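Local coordinates for Lmo2349 protein (Listeria monocytogenes, PDB 4GVO) that probably serves as the extracellular solute-binding component of an ABC transporter that takes up L-cystine, at residues A[34-37]-A[38-42]; A[208-211]-A[212-216]. All blocks are in the same frame, centred on the assembly; numbering follows the deposited sequence.

Contact 1: A[34-37]-A[38-42]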
ATOM      1  N   TYR A  34      -1.534  -4.463 -10.044  1.00  8.86           N
ATOM      2  CA  TYR A  34      -2.582  -3.444 -10.119  1.00  8.23           C
ATOM      3  C   TYR A  34      -2.042  -2.028 -10.348  1.00  8.56           C
ATOM      4  O   TYR A  34      -2.476  -1.340 -11.225  1.00  9.92           O
ATOM      5  CB  TYR A  34      -3.351  -3.482  -8.792  1.00  9.13           C
ATOM      6  CG  TYR A  34      -4.586  -2.617  -8.725  1.00  8.38           C
ATOM      7  CD1 TYR A  34      -5.629  -2.735  -9.642  1.00 11.18           C
ATOM      8  CD2 TYR A  34      -4.722  -1.678  -7.731  1.00  8.80           C
ATOM      9  CE1 TYR A  34      -6.733  -1.936  -9.541  1.00 11.48           C
ATOM     10  CE2 TYR A  34      -5.874  -0.889  -7.611  1.00  8.82           C
ATOM     11  CZ  TYR A  34      -6.868  -1.011  -8.522  1.00  9.17           C
ATOM     12  OH  TYR A  34      -8.032  -0.245  -8.475  1.00 10.38           O
ATOM     13  N   ASP A  35      -1.102  -1.574  -9.526  1.00  8.72           N
ATOM     14  CA  ASP A  35      -0.659  -0.189  -9.601  1.00  8.95           C
ATOM     15  C   ASP A  35       0.098   0.055 -10.898  1.00  7.96           C
ATOM     16  O   ASP A  35      -0.066   1.115 -11.535  1.00  9.04           O
ATOM     17  CB  ASP A  35       0.194   0.178  -8.406  1.00  8.90           C
ATOM     18  CG  ASP A  35      -0.608   0.437  -7.140  1.00  9.62           C
ATOM     19  OD1 ASP A  35      -1.487  -0.396  -6.815  1.00  9.90           O
ATOM     20  OD2 ASP A  35      -0.288   1.441  -6.415  1.00 11.50           O
ATOM     21  N   VAL A  36       0.935  -0.901 -11.268  1.00  9.06           N
ATOM     22  CA  VAL A  36       1.709  -0.804 -12.498  1.00  9.45           C
ATOM     23  C   VAL A  36       0.808  -0.768 -13.711  1.00  9.50           C
ATOM     24  O   VAL A  36       0.960   0.120 -14.580  1.00  9.93           O
ATOM     25  CB  VAL A  36       2.724  -1.927 -12.562  1.00  9.56           C
ATOM     26  CG1 VAL A  36       3.433  -1.971 -13.937  1.00 10.93           C
ATOM     27  CG2 VAL A  36       3.697  -1.792 -11.395  1.00 11.59           C
ATOM     28  N   GLU A  37      -0.151  -1.697 -13.773  1.00 10.05           N
ATOM     29  CA  GLU A  37      -1.064  -1.740 -14.895  1.00 10.23           C
ATOM     30  C   GLU A  37      -1.977  -0.517 -14.944  1.00  9.54           C
ATOM     31  O   GLU A  37      -2.294  -0.014 -16.032  1.00 10.32           O
ATOM     32  CB  GLU A  37      -1.840  -3.051 -14.918  1.00 10.40           C
ATOM     33  CG  GLU A  37      -0.904  -4.252 -15.099  1.00 12.24           C
ATOM     34  CD  GLU A  37      -0.087  -4.290 -16.381  1.00 16.67           C
ATOM     35  OE1 GLU A  37      -0.484  -3.666 -17.393  1.00 17.98           O
ATOM     36  OE2 GLU A  37       0.949  -4.996 -16.405  1.00 20.49           O
ATOM     37  N   LEU A  38      -2.373   0.009 -13.780  1.00  9.01           N
ATOM     38  CA  LEU A  38      -3.158   1.250 -13.773  1.00  8.75           C
ATOM     39  C   LEU A  38      -2.351   2.406 -14.366  1.00  8.63           C
ATOM     40  O   LEU A  38      -2.863   3.168 -15.153  1.00  9.69           O
ATOM     41  CB  LEU A  38      -3.672   1.595 -12.370  1.00  9.52           C
ATOM     42  CG  LEU A  38      -4.531   2.845 -12.272  1.00  8.73           C
ATOM     43  CD1 LEU A  38      -5.759   2.763 -13.164  1.00 11.85           C
ATOM     44  CD2 LEU A  38      -4.895   3.029 -10.817  1.00 11.27           C
ATOM     45  N   VAL A  39      -1.104   2.575 -13.956  1.00  8.79           N
ATOM     46  CA  VAL A  39      -0.249   3.621 -14.504  1.00  8.74           C
ATOM     47  C   VAL A  39      -0.116   3.460 -16.024  1.00  9.44           C
ATOM     48  O   VAL A  39      -0.132   4.434 -16.769  1.00 10.69           O
ATOM     49  CB  VAL A  39       1.123   3.663 -13.799  1.00  9.34           C
ATOM     50  CG1 VAL A  39       2.077   4.563 -14.568  1.00 11.85           C
ATOM     51  CG2 VAL A  39       0.952   4.141 -12.372  1.00 10.16           C
ATOM     52  N   LYS A  40       0.052   2.240 -16.509  1.00  9.67           N
ATOM     53  CA  LYS A  40       0.146   2.010 -17.958  0.60  9.96           C
ATOM     54  C   LYS A  40      -1.139   2.408 -18.693  1.00 10.28           C
ATOM     55  O   LYS A  40      -1.106   2.934 -19.789  1.00 12.13           O
ATOM     56  CB  LYS A  40       0.538   0.556 -18.257  0.60 11.94           C
ATOM     57  CG  LYS A  40       1.958   0.195 -17.824  0.60 12.73           C
ATOM     58  CD  LYS A  40       2.343  -1.226 -18.218  0.60 17.16           C
ATOM     59  CE  LYS A  40       3.822  -1.506 -18.004  0.60 20.29           C
ATOM     60  NZ  LYS A  40       4.199  -2.773 -18.708  0.60 25.54           N
ATOM     61  N   GLU A  41      -2.279   2.138 -18.084  1.00 10.27           N
ATOM     62  CA  GLU A  41      -3.567   2.550 -18.622  1.00  9.56           C
ATOM     63  C   GLU A  41      -3.712   4.069 -18.638  1.00 10.19           C
ATOM     64  O   GLU A  41      -4.198   4.649 -19.602  1.00 12.41           O
ATOM     65  CB  GLU A  41      -4.702   1.868 -17.856  1.00 10.72           C
ATOM     66  CG  GLU A  41      -6.068   2.092 -18.450  1.00 14.99           C
ATOM     67  CD  GLU A  41      -6.219   1.477 -19.843  1.00 16.82           C
ATOM     68  OE1 GLU A  41      -5.552   0.462 -20.145  1.00 19.88           O
ATOM     69  OE2 GLU A  41      -6.988   2.037 -20.639  1.00 20.79           O
ATOM     70  N   ILE A  42      -3.239   4.736 -17.581  1.00 10.58           N
ATOM     71  CA  ILE A  42      -3.223   6.173 -17.537  1.00  9.58           C
ATOM     72  C   ILE A  42      -2.335   6.746 -18.638  1.00  9.50           C
ATOM     73  O   ILE A  42      -2.731   7.673 -19.359  1.00 11.02           O
ATOM     74  CB  ILE A  42      -2.755   6.657 -16.135  1.00  8.57           C
ATOM     75  CG1 ILE A  42      -3.873   6.429 -15.140  1.00  9.78           C
ATOM     76  CG2 ILE A  42      -2.350   8.099 -16.161  1.00 10.68           C
ATOM     77  CD1 ILE A  42      -3.435   6.509 -13.693  1.00 11.14           C
TER
HETATM   78  O   HOH W   1       3.218  -4.742 -17.407  0.60 24.40           O
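Glu37 and Lys40, three residues apart on helix 34-44, meet along their side chains, but the lysine is modelled in two positions, and its side-chain contacts, described here for one of them, are less certain. In that position, with the glutamate bent at chi2 (-61°), Glu37 OE1 lies against the aliphatic part of the lysine, 3.8 Å from Lys40 CD. Glu37 OE2 stays 4.6 Å from Lys40 NZ, too far for a salt bridge; a water spans the gap, donating to Glu37 OE2 and accepting from Lys40 NZ. The same OE2 hydrogen-bonds Thr32 OG1, just before the helix, whichever way the lysine turns.

The apolar contact is made by Val36, whose CG1 runs alongside this lysine conformer, 4.1 Å from Lys40 CE; both side chains also touch Phe53 of strand 49-55. This is the opening of a helix that packs on the sheet of a family 3 solute-binding protein. Its Asp35 hydrogen-bonds Tyr94 and Gln76, the latter a residue of the ligand pocket.

Four i to i+4 backbone bonds run through the turn, among them Leu38 N to Tyr34 O at 2.9 Å and Val39 N to Asp35 O at 3.0 Å. Val39 CG2 lies beyond the oxygen of the same carbonyl, 3.3 Å from Asp35 O.

Contact 2: A[208-211]-A[212-216]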
ATOM      1  N   LYS A 208      -0.306  20.393 -12.606  1.00 11.41           N
ATOM      2  CA  LYS A 208      -0.795  20.106 -13.937  1.00 11.52           C
ATOM      3  C   LYS A 208      -0.823  18.619 -14.159  1.00 12.01           C
ATOM      4  O   LYS A 208      -1.830  18.067 -14.616  1.00 11.96           O
ATOM      5  CB  LYS A 208       0.067  20.829 -15.025  1.00 13.68           C
ATOM      6  CG  LYS A 208      -0.338  20.493 -16.444  1.00 18.58           C
ATOM      7  CD  LYS A 208       0.392  21.330 -17.474  1.00 25.81           C
ATOM      8  CE  LYS A 208       0.016  20.874 -18.876  1.00 37.73           C
ATOM      9  NZ  LYS A 208       0.798  21.602 -19.911  1.00 54.06           N
ATOM     10  N   LEU A 209       0.276  17.967 -13.843  1.00 11.71           N
ATOM     11  CA  LEU A 209       0.332  16.494 -13.968  1.00 12.50           C
ATOM     12  C   LEU A 209      -0.741  15.813 -13.122  1.00 11.24           C
ATOM     13  O   LEU A 209      -1.416  14.883 -13.569  1.00 11.56           O
ATOM     14  CB  LEU A 209       1.710  15.984 -13.604  1.00 11.23           C
ATOM     15  CG  LEU A 209       1.953  14.481 -13.591  1.00 12.14           C
ATOM     16  CD1 LEU A 209       1.675  13.917 -14.983  1.00 14.62           C
ATOM     17  CD2 LEU A 209       3.394  14.209 -13.151  1.00 14.65           C
ATOM     18  N   SER A 210      -0.924  16.277 -11.889  1.00 11.28           N
ATOM     19  CA  SER A 210      -1.944  15.689 -11.008  1.00  9.97           C
ATOM     20  C   SER A 210      -3.341  15.782 -11.624  1.00 10.40           C
ATOM     21  O   SER A 210      -4.127  14.805 -11.585  1.00 10.82           O
ATOM     22  CB  SER A 210      -1.890  16.372  -9.641  1.00 12.63           C
ATOM     23  OG  SER A 210      -2.658  15.653  -8.723  1.00 14.31           O
ATOM     24  N   LYS A 211      -3.654  16.951 -12.196  1.00 10.69           N
ATOM     25  CA  LYS A 211      -4.945  17.131 -12.868  1.00 10.88           C
ATOM     26  C   LYS A 211      -5.122  16.173 -14.056  1.00 12.61           C
ATOM     27  O   LYS A 211      -6.215  15.615 -14.231  1.00 11.92           O
ATOM     28  CB  LYS A 211      -5.093  18.574 -13.303  1.00 14.15           C
ATOM     29  CG  LYS A 211      -6.443  18.947 -13.868  1.00 18.81           C
ATOM     30  CD  LYS A 211      -6.454  20.412 -14.271  1.00 24.90           C
ATOM     31  CE  LYS A 211      -7.661  20.750 -15.136  1.00 38.47           C
ATOM     32  NZ  LYS A 211      -7.642  22.187 -15.569  1.00 50.24           N
ATOM     33  N   LYS A 212      -4.058  16.001 -14.846  1.00 12.55           N
ATOM     34  CA  LYS A 212      -4.075  15.098 -16.000  1.00 11.89           C
ATOM     35  C   LYS A 212      -4.299  13.666 -15.537  1.00 11.19           C
ATOM     36  O   LYS A 212      -5.089  12.915 -16.127  1.00 10.92           O
ATOM     37  CB  LYS A 212      -2.799  15.238 -16.842  1.00 12.54           C
ATOM     38  CG  LYS A 212      -2.643  16.606 -17.519  1.00 16.93           C
ATOM     39  CD  LYS A 212      -3.460  16.739 -18.771  1.00 18.74           C
ATOM     40  CE  LYS A 212      -3.155  18.059 -19.482  1.00 23.63           C
ATOM     41  NZ  LYS A 212      -3.914  18.156 -20.748  1.00 30.79           N
ATOM     42  N   VAL A 213      -3.594  13.269 -14.497  1.00 10.39           N
ATOM     43  CA  VAL A 213      -3.774  11.929 -13.935  1.00  9.12           C
ATOM     44  C   VAL A 213      -5.226  11.730 -13.515  1.00 10.06           C
ATOM     45  O   VAL A 213      -5.811  10.668 -13.754  1.00 10.98           O
ATOM     46  CB  VAL A 213      -2.760  11.681 -12.769  1.00 10.40           C
ATOM     47  CG1 VAL A 213      -3.108  10.436 -11.920  1.00 12.31           C
ATOM     48  CG2 VAL A 213      -1.353  11.583 -13.348  1.00 11.74           C
ATOM     49  N   ASP A 214      -5.808  12.717 -12.825  1.00 11.19           N
ATOM     50  CA  ASP A 214      -7.223  12.633 -12.424  1.00 11.79           C
ATOM     51  C   ASP A 214      -8.154  12.515 -13.611  1.00 10.11           C
ATOM     52  O   ASP A 214      -9.090  11.743 -13.552  1.00 12.27           O
ATOM     53  CB  ASP A 214      -7.656  13.862 -11.597  1.00 12.01           C
ATOM     54  CG  ASP A 214      -7.146  13.830 -10.182  1.00 15.02           C
ATOM     55  OD1 ASP A 214      -7.044  12.681  -9.670  1.00 15.89           O
ATOM     56  OD2 ASP A 214      -6.992  14.934  -9.558  1.00 17.61           O
ATOM     57  N   GLU A 215      -7.880  13.226 -14.696  1.00 10.69           N
ATOM     58  CA  GLU A 215      -8.704  13.122 -15.902  1.00 11.95           C
ATOM     59  C   GLU A 215      -8.643  11.704 -16.469  1.00 11.46           C
ATOM     60  O   GLU A 215      -9.656  11.077 -16.768  1.00 12.02           O
ATOM     61  CB  GLU A 215      -8.251  14.164 -16.934  1.00 13.28           C
ATOM     62  CG  GLU A 215      -8.614  15.573 -16.557  1.00 14.87           C
ATOM     63  CD  GLU A 215      -7.900  16.669 -17.357  1.00 18.80           C
ATOM     64  OE1 GLU A 215      -7.028  16.376 -18.211  1.00 21.34           O
ATOM     65  OE2 GLU A 215      -8.194  17.861 -17.118  1.00 24.26           O
ATOM     66  N   ALA A 216      -7.435  11.180 -16.559  1.00 10.42           N
ATOM     67  CA  ALA A 216      -7.273   9.838 -17.075  1.00 10.49           C
ATOM     68  C   ALA A 216      -7.942   8.791 -16.164  1.00 10.56           C
ATOM     69  O   ALA A 216      -8.649   7.886 -16.629  1.00 10.93           O
ATOM     70  CB  ALA A 216      -5.792   9.525 -17.257  1.00 10.64           C
TER
HETATM   71  O   HOH W   2      -5.125  16.767  -8.857  1.00 19.66           O
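Lys211 sends its CG away from the backbone N (chi1 -173°) and stays extended to its tip, whereas Glu215, one turn on, carries CG beside its own N (chi1 -72°); the two chains therefore converge and pass at a slant. What touches is carboxylate against methylene: Glu215 OE2 lies 3.5 Å from Lys211 CE. The ammonium runs on past it, leaving Lys211 NZ 4.6 Å from Glu215 OE2, a favourable but loose pairing of charges rather than a salt bridge.

Ser210 and Asp214 are joined by a water that lies 2.7 Å from Ser210 OG and donates to Asp214 OD2. The carboxylate has further partners outside the two segments: Asn90 ND2 and the backbone N of Val92 bond to OD1, and the backbone N of Asp91 to OD2. Several donors thus grip this aspartate and fix its rotation, which would probably favour the charged form.

On the buried side, Leu209 CD1 meets Val213 CG2 at 4.2 Å, and the pair faces strand 191-202 through Leu202 and Phe200. Lys208 and Lys212, one turn apart, approach through their CE atoms, and their like charges end well apart; both touch Tyr49, a residue of the sodium site.

Beneath the side chains the main chain is regular, with Val213 N bonded to Leu209 O at 2.9 Å. A lysine-glutamate pair at i and i+4 on one flank and aliphatic residues on another make this an amphipathic alpha-helix, packed here against the sheet of the solute-binding fold, with Asp214 anchoring it to the loop that contains Asn90, Asp91 and Val92.

From the N terminus the chain first reaches contact 1, in helix 34-44, and much later contact 2, in helix 207-222. Each joins adjoining turns of a single helix, so neither closes a long loop; they lie in series and do not nest or cross. Their centres are about 14 Å apart, on the same side of the chain's centre. The two helices meet directly where Ile42 CG2 packs on Ala216 CB at 3.9 Å, a junction that Leu38 on Leu217 and Glu41 on Ile220 extend. Both helices also touch strand 49-55, contact 1 through Phe53 and Phe51 and contact 2 through Tyr49, so an early and a late part of the sequence share one strand.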